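Local structure of putative cell surface protein (Streptococcus pyogenes, 4OFQ) at residues A[252-264]-A[290-303]. The protein is a streptococcal surface protein of the antigen I/II family that probably serves as an adhesin, attaching the bacterium to its targets. Sequence-based numbering, arbitrary orientation.
Sequences KDKVLATVDITLS and YELAFKQDFLAKVV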
loop_
_atom_site.group_PDB
_atom_site.type_symbol
_atom_site.label_atom_id
_atom_site.label_comp_id
_atom_site.label_asym_id
_atom_site.label_seq_id
_atom_site.Cartn_x
_atom_site.Cartn_y
_atom_site.Cartn_z
ATOM N N LYS A 252 17.532 12.202 -28.156
ATOM C CA LYS A 252 17.394 10.754 -28.022
ATOM C C LYS A 252 17.323 10.354 -26.555
ATOM O O LYS A 252 17.623 11.155 -25.669
ATOM C CB LYS A 252 18.586 10.059 -28.684
ATOM C CG LYS A 252 19.849 10.075 -27.837
ATOM C CD LYS A 252 20.927 9.189 -28.445
ATOM C CE LYS A 252 21.799 8.556 -27.376
ATOM N NZ LYS A 252 21.041 7.664 -26.458
ATOM N N ASP A 253 16.919 9.116 -26.284
ATOM C CA ASP A 253 16.987 8.638 -24.912
ATOM C C ASP A 253 17.671 7.286 -24.819
ATOM O O ASP A 253 18.091 6.709 -25.832
ATOM C CB ASP A 253 15.602 8.596 -24.259
ATOM C CG ASP A 253 14.689 7.553 -24.889
ATOM O OD1 ASP A 253 15.096 6.898 -25.873
ATOM O OD2 ASP A 253 13.550 7.387 -24.399
ATOM N N LYS A 254 17.800 6.809 -23.590
ATOM C CA LYS A 254 18.309 5.472 -23.314
ATOM C C LYS A 254 17.743 5.080 -21.956
ATOM O O LYS A 254 17.470 5.946 -21.125
ATOM C CB LYS A 254 19.845 5.487 -23.265
ATOM C CG LYS A 254 20.469 4.147 -22.904
ATOM C CD LYS A 254 21.980 4.113 -23.162
ATOM C CE LYS A 254 22.719 5.155 -22.339
ATOM N NZ LYS A 254 24.208 5.012 -22.464
ATOM N N VAL A 255 17.546 3.790 -21.726
ATOM C CA VAL A 255 17.056 3.345 -20.420
ATOM C C VAL A 255 17.834 2.098 -19.973
ATOM O O VAL A 255 17.992 1.145 -20.752
ATOM C CB VAL A 255 15.526 3.086 -20.457
ATOM C CG1 VAL A 255 15.172 2.119 -21.585
ATOM C CG2 VAL A 255 15.041 2.549 -19.103
ATOM N N LEU A 256 18.364 2.129 -18.748
ATOM C CA LEU A 256 19.245 1.066 -18.262
ATOM C C LEU A 256 18.753 0.469 -16.951
ATOM O O LEU A 256 18.242 1.179 -16.087
ATOM C CB LEU A 256 20.655 1.605 -18.024
ATOM C CG LEU A 256 21.332 2.291 -19.208
ATOM C CD1 LEU A 256 22.685 2.862 -18.796
ATOM C CD2 LEU A 256 21.485 1.298 -20.335
ATOM N N ALA A 257 18.944 -0.830 -16.784
ATOM C CA ALA A 257 18.617 -1.461 -15.508
ATOM C C ALA A 257 19.573 -0.941 -14.441
ATOM O O ALA A 257 20.773 -0.812 -14.691
ATOM C CB ALA A 257 18.707 -2.979 -15.623
ATOM N N THR A 258 19.042 -0.608 -13.262
ATOM C CA THR A 258 19.895 -0.172 -12.156
ATOM C C THR A 258 20.080 -1.230 -11.066
ATOM O O THR A 258 20.792 -0.999 -10.085
ATOM C CB THR A 258 19.378 1.129 -11.523
ATOM O OG1 THR A 258 17.977 1.009 -11.269
ATOM C CG2 THR A 258 19.616 2.302 -12.463
ATOM N N VAL A 259 19.431 -2.381 -11.237
ATOM C CA VAL A 259 19.626 -3.546 -10.378
ATOM C C VAL A 259 19.552 -4.787 -11.260
ATOM O O VAL A 259 19.066 -4.705 -12.384
ATOM C CB VAL A 259 18.505 -3.692 -9.320
ATOM C CG1 VAL A 259 18.523 -2.532 -8.321
ATOM C CG2 VAL A 259 17.137 -3.816 -9.997
ATOM N N ASP A 260 20.030 -5.923 -10.764
ATOM C CA ASP A 260 19.777 -7.197 -11.427
ATOM C C ASP A 260 18.286 -7.538 -11.331
ATOM O O ASP A 260 17.698 -7.489 -10.247
ATOM C CB ASP A 260 20.579 -8.336 -10.789
ATOM C CG ASP A 260 22.072 -8.227 -11.029
ATOM O OD1 ASP A 260 22.511 -7.497 -11.945
ATOM O OD2 ASP A 260 22.816 -8.905 -10.293
ATOM N N ILE A 261 17.686 -7.888 -12.463
ATOM C CA ILE A 261 16.253 -8.174 -12.542
ATOM C C ILE A 261 16.025 -9.639 -12.911
ATOM O O ILE A 261 16.507 -10.105 -13.941
ATOM C CB ILE A 261 15.552 -7.268 -13.585
ATOM C CG1 ILE A 261 15.757 -5.791 -13.235
ATOM C CG2 ILE A 261 14.051 -7.590 -13.677
ATOM C CD1 ILE A 261 15.474 -4.843 -14.393
ATOM N N THR A 262 15.294 -10.367 -12.070
ATOM C CA THR A 262 15.007 -11.773 -12.351
ATOM C C THR A 262 13.573 -11.916 -12.835
ATOM O O THR A 262 12.662 -11.351 -12.235
ATOM C CB THR A 262 15.239 -12.666 -11.113
ATOM O OG1 THR A 262 16.617 -12.587 -10.724
ATOM C CG2 THR A 262 14.874 -14.121 -11.404
ATOM N N LEU A 263 13.385 -12.648 -13.933
ATOM C CA LEU A 263 12.061 -12.841 -14.516
ATOM C C LEU A 263 11.503 -14.196 -14.107
ATOM O O LEU A 263 12.209 -14.995 -13.497
ATOM C CB LEU A 263 12.107 -12.716 -16.036
ATOM C CG LEU A 263 12.693 -11.385 -16.507
ATOM C CD1 LEU A 263 12.656 -11.285 -18.015
ATOM C CD2 LEU A 263 11.946 -10.207 -15.862
ATOM N N SER A 264 10.237 -14.446 -14.434
ATOM C CA SER A 264 9.555 -15.654 -13.975
ATOM C C SER A 264 10.111 -16.919 -14.623
ATOM O O SER A 264 10.003 -18.012 -14.054
ATOM C CB SER A 264 8.047 -15.548 -14.219
ATOM O OG SER A 264 7.796 -15.093 -15.538
ATOM N N TYR A 290 7.486 14.317 -22.972
ATOM C CA TYR A 290 8.258 13.089 -23.110
ATOM C C TYR A 290 7.737 12.015 -22.158
ATOM O O TYR A 290 7.508 12.273 -20.983
ATOM C CB TYR A 290 9.737 13.360 -22.800
ATOM C CG TYR A 290 10.572 12.107 -22.641
ATOM C CD1 TYR A 290 10.710 11.487 -21.396
ATOM C CD2 TYR A 290 11.230 11.547 -23.729
ATOM C CE1 TYR A 290 11.470 10.338 -21.246
ATOM C CE2 TYR A 290 11.983 10.397 -23.595
ATOM C CZ TYR A 290 12.104 9.801 -22.345
ATOM O OH TYR A 290 12.859 8.668 -22.191
ATOM N N GLU A 291 7.605 10.796 -22.660
ATOM C CA GLU A 291 7.150 9.690 -21.844
ATOM C C GLU A 291 7.940 8.426 -22.202
ATOM O O GLU A 291 8.155 8.147 -23.373
ATOM C CB GLU A 291 5.667 9.480 -22.139
ATOM C CG GLU A 291 4.971 8.478 -21.282
ATOM C CD GLU A 291 3.527 8.325 -21.699
ATOM O OE1 GLU A 291 2.760 9.302 -21.535
ATOM O OE2 GLU A 291 3.175 7.240 -22.215
ATOM N N LEU A 292 8.394 7.682 -21.200
ATOM C CA LEU A 292 8.920 6.341 -21.450
ATOM C C LEU A 292 8.231 5.377 -20.493
ATOM O O LEU A 292 8.332 5.520 -19.273
ATOM C CB LEU A 292 10.448 6.291 -21.290
ATOM C CG LEU A 292 11.130 4.947 -21.585
ATOM C CD1 LEU A 292 12.523 5.150 -22.158
ATOM C CD2 LEU A 292 11.213 4.103 -20.320
ATOM N N ALA A 293 7.533 4.396 -21.051
ATOM C CA ALA A 293 6.756 3.451 -20.253
ATOM C C ALA A 293 7.230 2.025 -20.457
ATOM O O ALA A 293 7.397 1.566 -21.595
ATOM C CB ALA A 293 5.266 3.548 -20.602
ATOM N N PHE A 294 7.422 1.310 -19.357
ATOM C CA PHE A 294 7.682 -0.116 -19.468
ATOM C C PHE A 294 6.429 -0.858 -19.920
ATOM O O PHE A 294 5.312 -0.506 -19.533
ATOM C CB PHE A 294 8.219 -0.660 -18.150
ATOM C CG PHE A 294 9.701 -0.524 -18.033
ATOM C CD1 PHE A 294 10.264 0.630 -17.520
ATOM C CD2 PHE A 294 10.537 -1.545 -18.474
ATOM C CE1 PHE A 294 11.650 0.766 -17.444
ATOM C CE2 PHE A 294 11.914 -1.418 -18.398
ATOM C CZ PHE A 294 12.468 -0.261 -17.880
ATOM N N LYS A 295 6.612 -1.882 -20.750
ATOM C CA LYS A 295 5.470 -2.660 -21.222
ATOM C C LYS A 295 4.906 -3.539 -20.104
ATOM O O LYS A 295 5.662 -4.174 -19.366
ATOM C CB LYS A 295 5.870 -3.525 -22.410
ATOM C CG LYS A 295 6.256 -2.725 -23.644
ATOM C CD LYS A 295 7.069 -3.578 -24.613
ATOM C CE LYS A 295 7.344 -2.802 -25.895
ATOM N NZ LYS A 295 8.189 -3.593 -26.826
ATOM N N GLN A 296 3.580 -3.604 -19.999
ATOM C CA GLN A 296 2.954 -4.402 -18.945
ATOM C C GLN A 296 3.306 -5.888 -19.006
ATOM O O GLN A 296 3.504 -6.523 -17.970
ATOM C CB GLN A 296 1.432 -4.247 -18.948
ATOM C CG GLN A 296 0.940 -2.877 -18.575
ATOM C CD GLN A 296 -0.537 -2.873 -18.239
ATOM O OE1 GLN A 296 -1.392 -2.999 -19.123
ATOM N NE2 GLN A 296 -0.850 -2.729 -16.951
ATOM N N ASP A 297 3.369 -6.450 -20.211
ATOM C CA ASP A 297 3.652 -7.879 -20.338
ATOM C C ASP A 297 5.065 -8.210 -19.840
ATOM O O ASP A 297 5.313 -9.314 -19.340
ATOM C CB ASP A 297 3.411 -8.380 -21.769
ATOM C CG ASP A 297 4.088 -7.515 -22.815
ATOM O OD1 ASP A 297 3.587 -6.398 -23.080
ATOM O OD2 ASP A 297 5.115 -7.957 -23.374
ATOM N N PHE A 298 5.982 -7.255 -19.971
ATOM C CA PHE A 298 7.310 -7.382 -19.376
ATOM C C PHE A 298 7.257 -7.236 -17.853
ATOM O O PHE A 298 7.761 -8.094 -17.118
ATOM C CB PHE A 298 8.288 -6.356 -19.947
ATOM C CG PHE A 298 9.614 -6.329 -19.224
ATOM C CD1 PHE A 298 10.524 -7.361 -19.374
ATOM C CD2 PHE A 298 9.930 -5.291 -18.372
ATOM C CE1 PHE A 298 11.737 -7.341 -18.705
ATOM C CE2 PHE A 298 11.135 -5.266 -17.703
ATOM C CZ PHE A 298 12.039 -6.296 -17.870
ATOM N N LEU A 299 6.648 -6.146 -17.384
ATOM C CA LEU A 299 6.532 -5.894 -15.952
ATOM C C LEU A 299 5.905 -7.087 -15.243
ATOM O O LEU A 299 6.296 -7.424 -14.129
ATOM C CB LEU A 299 5.713 -4.637 -15.679
ATOM C CG LEU A 299 6.374 -3.330 -16.123
ATOM C CD1 LEU A 299 5.450 -2.145 -15.881
ATOM C CD2 LEU A 299 7.707 -3.158 -15.429
ATOM N N ALA A 300 4.961 -7.742 -15.910
ATOM C CA ALA A 300 4.260 -8.870 -15.306
ATOM C C ALA A 300 5.166 -10.081 -15.050
ATOM O O ALA A 300 4.815 -10.981 -14.278
ATOM C CB ALA A 300 3.052 -9.262 -16.152
ATOM N N LYS A 301 6.332 -10.098 -15.690
ATOM C CA LYS A 301 7.253 -11.223 -15.565
ATOM C C LYS A 301 8.286 -11.068 -14.442
ATOM O O LYS A 301 8.997 -12.023 -14.129
ATOM C CB LYS A 301 7.962 -11.475 -16.904
ATOM C CG LYS A 301 7.013 -11.872 -18.034
ATOM C CD LYS A 301 7.762 -12.042 -19.345
ATOM C CE LYS A 301 6.879 -12.682 -20.407
ATOM N NZ LYS A 301 7.650 -12.952 -21.652
ATOM N N VAL A 302 8.378 -9.880 -13.842
ATOM C CA VAL A 302 9.344 -9.650 -12.767
ATOM C C VAL A 302 8.834 -10.304 -11.482
ATOM O O VAL A 302 7.735 -10.010 -11.032
ATOM C CB VAL A 302 9.611 -8.136 -12.548
ATOM C CG1 VAL A 302 10.638 -7.910 -11.432
ATOM C CG2 VAL A 302 10.100 -7.500 -13.835
ATOM N N VAL A 303 9.621 -11.201 -10.897
ATOM C CA VAL A 303 9.168 -11.909 -9.697
ATOM C C VAL A 303 9.266 -11.053 -8.429
ATOM O O VAL A 303 9.996 -10.069 -8.394
ATOM C CB VAL A 303 9.901 -13.262 -9.525
ATOM C CG1 VAL A 303 9.576 -14.174 -10.693
ATOM C CG2 VAL A 303 11.406 -13.059 -9.411
#
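Asp253 reaches from one beta sheet to the other and accepts a hydrogen bond from Tyr290 OH, which lies 2.6 Å from Asp253 OD2. The oxygen accepts with its anti lone pair, in the plane of the tyrosine ring and at its edge, while the carboxylate stands nearly perpendicular to that ring (88°). Thr281 OG1 also hydrogen-bonds OD2, so one carboxylate oxygen carries two bonds; Leu292 CD1 lies 3.3 Å from the same oxygen. The strands involved, 252-257 and 290-294, belong to the two facing sheets of a beta sandwich, their axes 9.9 Å apart. Between them Val255 sets its CB against Leu292 CD1, and its CG2 meets Phe294 CZ at 4.0 Å.

Farther along, the chains come together backbone to backbone, with a single bridge pairing Leu263 and Val302. Val303 N donates to Thr262 O, a long, weak bond of 3.3 Å but nearly straight at 168°. Lys301 O takes Ser264 N at 2.7 Å, weak because it is bent to 119°, and a CA-H contact from Leu263 as well. Beside the bridge Leu263 CD2 touches Phe298 CE1 and Val302 CG2, and Ile261 CG2 closes on the same valine methyl. The contact thus pairs two kinds of polar link: at one end Asp253 OD2, accepting two hydrogen bonds, satisfies the buried tyrosine hydroxyl beside apolar contacts, and at the other weak backbone bonds join 262-264 to 301-303.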